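Local coordinates for protein flavin-containing monooxygenase (Allium sativum, PDB 6WPU) that probably catalyses the FAD-dependent S-oxygenation of S-allyl-L-cysteine to its sulfoxide in garlic, at residues D195-K200 with G275-H280; D215-I220 with V285-I290. All coordinates share one frame; numbering follows the deposited sequence.

Contact 1: residues D195-K200 with G275-H280; sequences DVWPGK and GSVVFH
Trp-197 and Gly-275 bring their backbones closest here, with 5.7 Å between the two CA atoms. The 195-200 segment is a 3-10 turn and loop leading into strand 200-203. Gly-275 ends the turn of a beta hairpin, just before strand 276-279. That hairpin, formed with strand 262-271, belongs to the beta meander of a Rossmann-like domain, which is probably the NADPH-binding domain, as in other flavin-containing monooxygenases. Gly-275 has a positive phi of 94°. A side chain here would collide with the carbonyl oxygen of the residue before.

The indole of Trp-197 carries the contact. Its CG lies anti to the backbone N (chi1 -179°), which extends the ring from the loop toward the hairpin. NE1 donates to Gly-275 O at 3.0 Å. The acceptor sits at the ring edge, near the indole plane, but NE1 stands well above the carbonyl plane of Gly-275, away from the lone-pair directions of the oxygen. The bond is moderately bent, at 153°. Beyond it, Val-277 CG2 lies 3.9 Å from Trp-197 NE1, approaching obliquely. Val-277 also packs on Thr-271 and Ile-268 of strand 262-271, and Trp-197 itself touches Thr-271. At the exposed side, Pro-198 CD rests 3.6 Å from Gly-275 N. A leucine in place of Trp-197 would probably deprive Gly-275 O of its side-chain donor and open a gap beside Val-277. Within the loop, the chain after Trp-197 bends over the indole, with Gly-199 N 3.4 Å above the indole plane, near the ring's margin.

Contact 2: residues D215-I220 with V285-I290; sequences DQVVVI and VHVDVI
Val-217 and Val-219 are bonded through their backbones to Asp-288 and Val-289, and strands 217-221 and 289-292 run parallel. Val-218 pairs with Val-289, and Val-219 with Ile-290. Val-219 N donates to Val-289 O at 2.9 Å. Val-217 O takes two donors: Asp-288 N at 3.0 Å, in the carbonyl plane, and Val-289 N at 3.3 Å, slightly tilted from it. The two N-H groups sharing this oxygen tie down the chain where strand 284-286 gives way to strand 289-292.

One side-chain hydrogen bond joins the segments, from the carboxylate of Asp-288. Its OD2 accepts from Val-217 N at 2.8 Å through the anti lone pair, and the bond is almost straight at 174°. The carboxylate reaches this amide because CG is turned beside its own backbone N (chi1 -53°).

Packing fills the rest. Gln-216 crosses Asp-288 at about a right angle, with its OE1 3.3 Å from Asp-288 CB; its amide NE2 bonds to His-214 O. Val-219 CG2 meets Val-287 CG2 at 3.6 Å. Val-217 CG1 lies 4.0 Å from Val-285 CG2, and the same methyl sits close to His-286 O. Val-287 continues this cluster toward Trp-197 and Val-277. Val-218 turns to the other face, against Val-234 of helix 225-234. Strand 217-221, that helix and strand 240-244 form a beta-alpha-beta unit, and strand 289-292 lies on the far side of strand 217-221. This is the parallel core of a Rossmann-like domain, probably the NADPH-binding domain of this monooxygenase family.

Overall arrangement
Both contacts belong to one mixed sheet, and their centres lie about 9 Å apart. Both are mostly buried. Contact 2 joins parallel strands in the domain core and buries more surface. Contact 1 is smaller. It attaches a loop to a hairpin end of the antiparallel meander, with Pro-198 exposed at its margin. Their chemistry follows their places: backbone bonds, one carboxylate bond and valine packing in contact 2, one indole bond in contact 1. The two meet directly. Lys-200 O probably accepts from Ile-290 N at 2.8 Å. Trp-197 CH2 packs 3.5 Å from Ile-290 CG1. Strands 276-279 and 284-286 are sheet neighbours, one from each contact.

Contact 1: residues D195-K200 with G275-H280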
loop_
_atom_site.group_PDB
_atom_site.type_symbol
_atom_site.label_atom_id
_atom_site.label_comp_id
_atom_site.label_asym_id
_atom_site.label_seq_id
_atom_site.Cartn_x
_atom_site.Cartn_y
_atom_site.Cartn_z
ATOM N N ASP A 195 20.580 14.220 16.328
ATOM C CA ASP A 195 20.110 14.948 17.503
ATOM C C ASP A 195 20.720 16.340 17.630
ATOM O O ASP A 195 20.161 17.175 18.346
ATOM C CB ASP A 195 20.396 14.144 18.771
ATOM C CG ASP A 195 19.556 12.881 18.860
ATOM O OD1 ASP A 195 18.401 12.882 18.359
ATOM O OD2 ASP A 195 20.056 11.884 19.428
ATOM N N VAL A 196 21.846 16.615 16.972
ATOM C CA VAL A 196 22.434 17.951 16.972
ATOM C C VAL A 196 22.237 18.679 15.649
ATOM O O VAL A 196 22.718 19.815 15.501
ATOM C CB VAL A 196 23.931 17.913 17.337
ATOM C CG1 VAL A 196 24.141 17.289 18.709
ATOM C CG2 VAL A 196 24.731 17.182 16.265
ATOM N N TRP A 197 21.556 18.077 14.687
ATOM C CA TRP A 197 21.420 18.727 13.393
ATOM C C TRP A 197 20.288 19.749 13.452
ATOM O O TRP A 197 19.191 19.409 13.884
ATOM C CB TRP A 197 21.166 17.687 12.312
ATOM C CG TRP A 197 21.046 18.257 10.938
ATOM C CD1 TRP A 197 22.063 18.720 10.136
ATOM C CD2 TRP A 197 19.836 18.434 10.206
ATOM N NE1 TRP A 197 21.551 19.165 8.940
ATOM C CE2 TRP A 197 20.184 19.005 8.960
ATOM C CE3 TRP A 197 18.487 18.163 10.480
ATOM C CZ2 TRP A 197 19.232 19.306 7.989
ATOM C CZ3 TRP A 197 17.541 18.451 9.512
ATOM C CH2 TRP A 197 17.917 19.021 8.281
ATOM N N PRO A 198 20.522 21.002 13.055
ATOM C CA PRO A 198 19.547 22.075 13.321
ATOM C C PRO A 198 18.444 22.295 12.291
ATOM O O PRO A 198 17.583 23.150 12.522
ATOM C CB PRO A 198 20.451 23.317 13.396
ATOM C CG PRO A 198 21.594 23.009 12.473
ATOM C CD PRO A 198 21.839 21.529 12.633
ATOM N N GLY A 199 18.413 21.569 11.185
ATOM C CA GLY A 199 17.511 21.881 10.095
ATOM C C GLY A 199 16.130 21.258 10.230
ATOM O O GLY A 199 15.697 20.842 11.307
ATOM N N LYS A 200 15.421 21.219 9.104
ATOM C CA LYS A 200 14.056 20.708 9.060
ATOM C C LYS A 200 14.064 19.213 8.756
ATOM O O LYS A 200 14.669 18.772 7.774
ATOM C CB LYS A 200 13.230 21.436 7.999
ATOM C CG LYS A 200 13.010 22.925 8.233
ATOM C CD LYS A 200 12.108 23.496 7.150
ATOM C CE LYS A 200 12.049 25.015 7.212
ATOM N NZ LYS A 200 13.316 25.611 6.683
ATOM N N GLY A 275 24.702 22.166 10.476
ATOM C CA GLY A 275 23.808 21.948 9.364
ATOM C C GLY A 275 24.369 21.086 8.260
ATOM O O GLY A 275 23.606 20.659 7.389
ATOM N N SER A 276 25.666 20.784 8.280
ATOM C CA SER A 276 26.252 19.986 7.213
ATOM C C SER A 276 25.889 18.510 7.367
ATOM O O SER A 276 25.667 18.004 8.477
ATOM C CB SER A 276 27.770 20.158 7.164
ATOM O OG SER A 276 28.352 19.971 8.436
ATOM N N VAL A 277 25.800 17.828 6.224
ATOM C CA VAL A 277 25.576 16.389 6.146
ATOM C C VAL A 277 26.699 15.791 5.309
ATOM O O VAL A 277 26.967 16.264 4.199
ATOM C CB VAL A 277 24.203 16.058 5.538
ATOM C CG1 VAL A 277 24.029 14.548 5.393
ATOM C CG2 VAL A 277 23.083 16.657 6.392
ATOM N N VAL A 278 27.368 14.771 5.846
ATOM C CA VAL A 278 28.474 14.105 5.162
ATOM C C VAL A 278 27.992 12.731 4.724
ATOM O O VAL A 278 27.414 11.984 5.523
ATOM C CB VAL A 278 29.719 14.000 6.058
ATOM C CG1 VAL A 278 30.943 13.550 5.243
ATOM C CG2 VAL A 278 29.983 15.320 6.737
ATOM N N PHE A 279 28.171 12.424 3.450
ATOM C CA PHE A 279 27.787 11.122 2.938
ATOM C C PHE A 279 28.990 10.185 2.987
ATOM O O PHE A 279 30.136 10.618 3.133
ATOM C CB PHE A 279 27.234 11.244 1.516
ATOM C CG PHE A 279 25.943 12.013 1.439
ATOM C CD1 PHE A 279 25.947 13.374 1.187
ATOM C CD2 PHE A 279 24.720 11.371 1.640
ATOM C CE1 PHE A 279 24.758 14.092 1.128
ATOM C CE2 PHE A 279 23.543 12.078 1.581
ATOM C CZ PHE A 279 23.560 13.450 1.325
ATOM N N HIS A 280 28.714 8.884 2.900
ATOM C CA HIS A 280 29.802 7.912 2.940
ATOM C C HIS A 280 30.796 8.128 1.809
ATOM O O HIS A 280 31.995 7.889 1.989
ATOM C CB HIS A 280 29.255 6.491 2.886
ATOM C CG HIS A 280 30.306 5.466 2.590
ATOM N ND1 HIS A 280 31.136 4.949 3.562
ATOM C CD2 HIS A 280 30.679 4.882 1.428
ATOM C CE1 HIS A 280 31.968 4.081 3.013
ATOM N NE2 HIS A 280 31.712 4.024 1.718
#

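Contact 2: residues D215-I220 with V285-I290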
loop_
_atom_site.group_PDB
_atom_site.type_symbol
_atom_site.label_atom_id
_atom_site.label_comp_id
_atom_site.label_asym_id
_atom_site.label_seq_id
_atom_site.Cartn_x
_atom_site.Cartn_y
_atom_site.Cartn_z
ATOM N N ASP A 215 15.064 26.711 -3.967
ATOM C CA ASP A 215 16.421 27.116 -3.595
ATOM C C ASP A 215 16.911 26.467 -2.291
ATOM O O ASP A 215 17.862 26.946 -1.675
ATOM C CB ASP A 215 16.527 28.642 -3.496
ATOM C CG ASP A 215 17.967 29.128 -3.578
ATOM O OD1 ASP A 215 18.726 28.547 -4.382
ATOM O OD2 ASP A 215 18.336 30.070 -2.837
ATOM N N GLN A 216 16.289 25.388 -1.836
ATOM C CA GLN A 216 16.759 24.690 -0.648
ATOM C C GLN A 216 17.697 23.563 -1.056
ATOM O O GLN A 216 17.680 23.099 -2.198
ATOM C CB GLN A 216 15.584 24.101 0.145
ATOM C CG GLN A 216 14.543 25.119 0.590
ATOM C CD GLN A 216 15.171 26.238 1.391
ATOM O OE1 GLN A 216 15.540 26.050 2.543
ATOM N NE2 GLN A 216 15.319 27.406 0.772
ATOM N N VAL A 217 18.510 23.114 -0.102
ATOM C CA VAL A 217 19.297 21.894 -0.247
ATOM C C VAL A 217 18.582 20.792 0.527
ATOM O O VAL A 217 18.408 20.895 1.750
ATOM C CB VAL A 217 20.735 22.079 0.256
ATOM C CG1 VAL A 217 21.478 20.756 0.177
ATOM C CG2 VAL A 217 21.478 23.160 -0.554
ATOM N N VAL A 218 18.175 19.736 -0.182
ATOM C CA VAL A 218 17.273 18.712 0.341
ATOM C C VAL A 218 17.955 17.355 0.253
ATOM O O VAL A 218 18.518 16.999 -0.791
ATOM C CB VAL A 218 15.944 18.688 -0.431
ATOM C CG1 VAL A 218 14.946 17.706 0.229
ATOM C CG2 VAL A 218 15.351 20.099 -0.518
ATOM N N VAL A 219 17.907 16.602 1.342
ATOM C CA VAL A 219 18.339 15.211 1.349
ATOM C C VAL A 219 17.092 14.333 1.434
ATOM O O VAL A 219 16.225 14.548 2.291
ATOM C CB VAL A 219 19.315 14.929 2.500
ATOM C CG1 VAL A 219 19.685 13.442 2.531
ATOM C CG2 VAL A 219 20.577 15.800 2.352
ATOM N N ILE A 220 16.981 13.382 0.509
ATOM C CA ILE A 220 15.898 12.404 0.488
ATOM C C ILE A 220 16.517 11.060 0.836
ATOM O O ILE A 220 17.375 10.565 0.094
ATOM C CB ILE A 220 15.206 12.331 -0.886
ATOM C CG1 ILE A 220 14.884 13.714 -1.465
ATOM C CG2 ILE A 220 13.969 11.467 -0.814
ATOM C CD1 ILE A 220 13.654 14.330 -0.955
ATOM N N VAL A 285 27.730 18.646 2.473
ATOM C CA VAL A 285 26.924 19.759 1.990
ATOM C C VAL A 285 26.075 20.306 3.137
ATOM O O VAL A 285 25.658 19.569 4.036
ATOM C CB VAL A 285 26.073 19.310 0.774
ATOM C CG1 VAL A 285 24.979 18.319 1.195
ATOM C CG2 VAL A 285 25.499 20.521 0.027
ATOM N N HIS A 286 25.843 21.620 3.120
ATOM C CA HIS A 286 24.935 22.219 4.088
ATOM C C HIS A 286 23.500 21.976 3.640
ATOM O O HIS A 286 23.134 22.272 2.498
ATOM C CB HIS A 286 25.174 23.721 4.269
ATOM C CG HIS A 286 24.193 24.352 5.212
ATOM N ND1 HIS A 286 22.984 24.876 4.794
ATOM C CD2 HIS A 286 24.204 24.469 6.563
ATOM C CE1 HIS A 286 22.311 25.318 5.842
ATOM N NE2 HIS A 286 23.028 25.080 6.928
ATOM N N VAL A 287 22.684 21.456 4.545
ATOM C CA VAL A 287 21.361 20.941 4.205
ATOM C C VAL A 287 20.312 21.697 5.007
ATOM O O VAL A 287 20.473 21.902 6.216
ATOM C CB VAL A 287 21.273 19.431 4.467
ATOM C CG1 VAL A 287 19.844 18.911 4.193
ATOM C CG2 VAL A 287 22.307 18.706 3.632
ATOM N N ASP A 288 19.255 22.127 4.322
ATOM C CA ASP A 288 18.087 22.762 4.923
ATOM C C ASP A 288 17.034 21.755 5.371
ATOM O O ASP A 288 16.418 21.943 6.428
ATOM C CB ASP A 288 17.467 23.749 3.921
ATOM C CG ASP A 288 18.496 24.752 3.384
ATOM O OD1 ASP A 288 18.988 25.574 4.192
ATOM O OD2 ASP A 288 18.836 24.696 2.176
ATOM N N VAL A 289 16.794 20.701 4.579
ATOM C CA VAL A 289 15.704 19.750 4.822
ATOM C C VAL A 289 16.216 18.321 4.644
ATOM O O VAL A 289 16.859 18.005 3.635
ATOM C CB VAL A 289 14.503 19.977 3.881
ATOM C CG1 VAL A 289 13.336 19.006 4.256
ATOM C CG2 VAL A 289 14.046 21.406 3.903
ATOM N N ILE A 290 15.908 17.457 5.610
ATOM C CA ILE A 290 16.088 16.013 5.474
ATOM C C ILE A 290 14.705 15.386 5.463
ATOM O O ILE A 290 13.916 15.599 6.390
ATOM C CB ILE A 290 16.939 15.422 6.606
ATOM C CG1 ILE A 290 18.359 15.998 6.578
ATOM C CG2 ILE A 290 16.973 13.905 6.486
ATOM C CD1 ILE A 290 19.203 15.561 7.736
#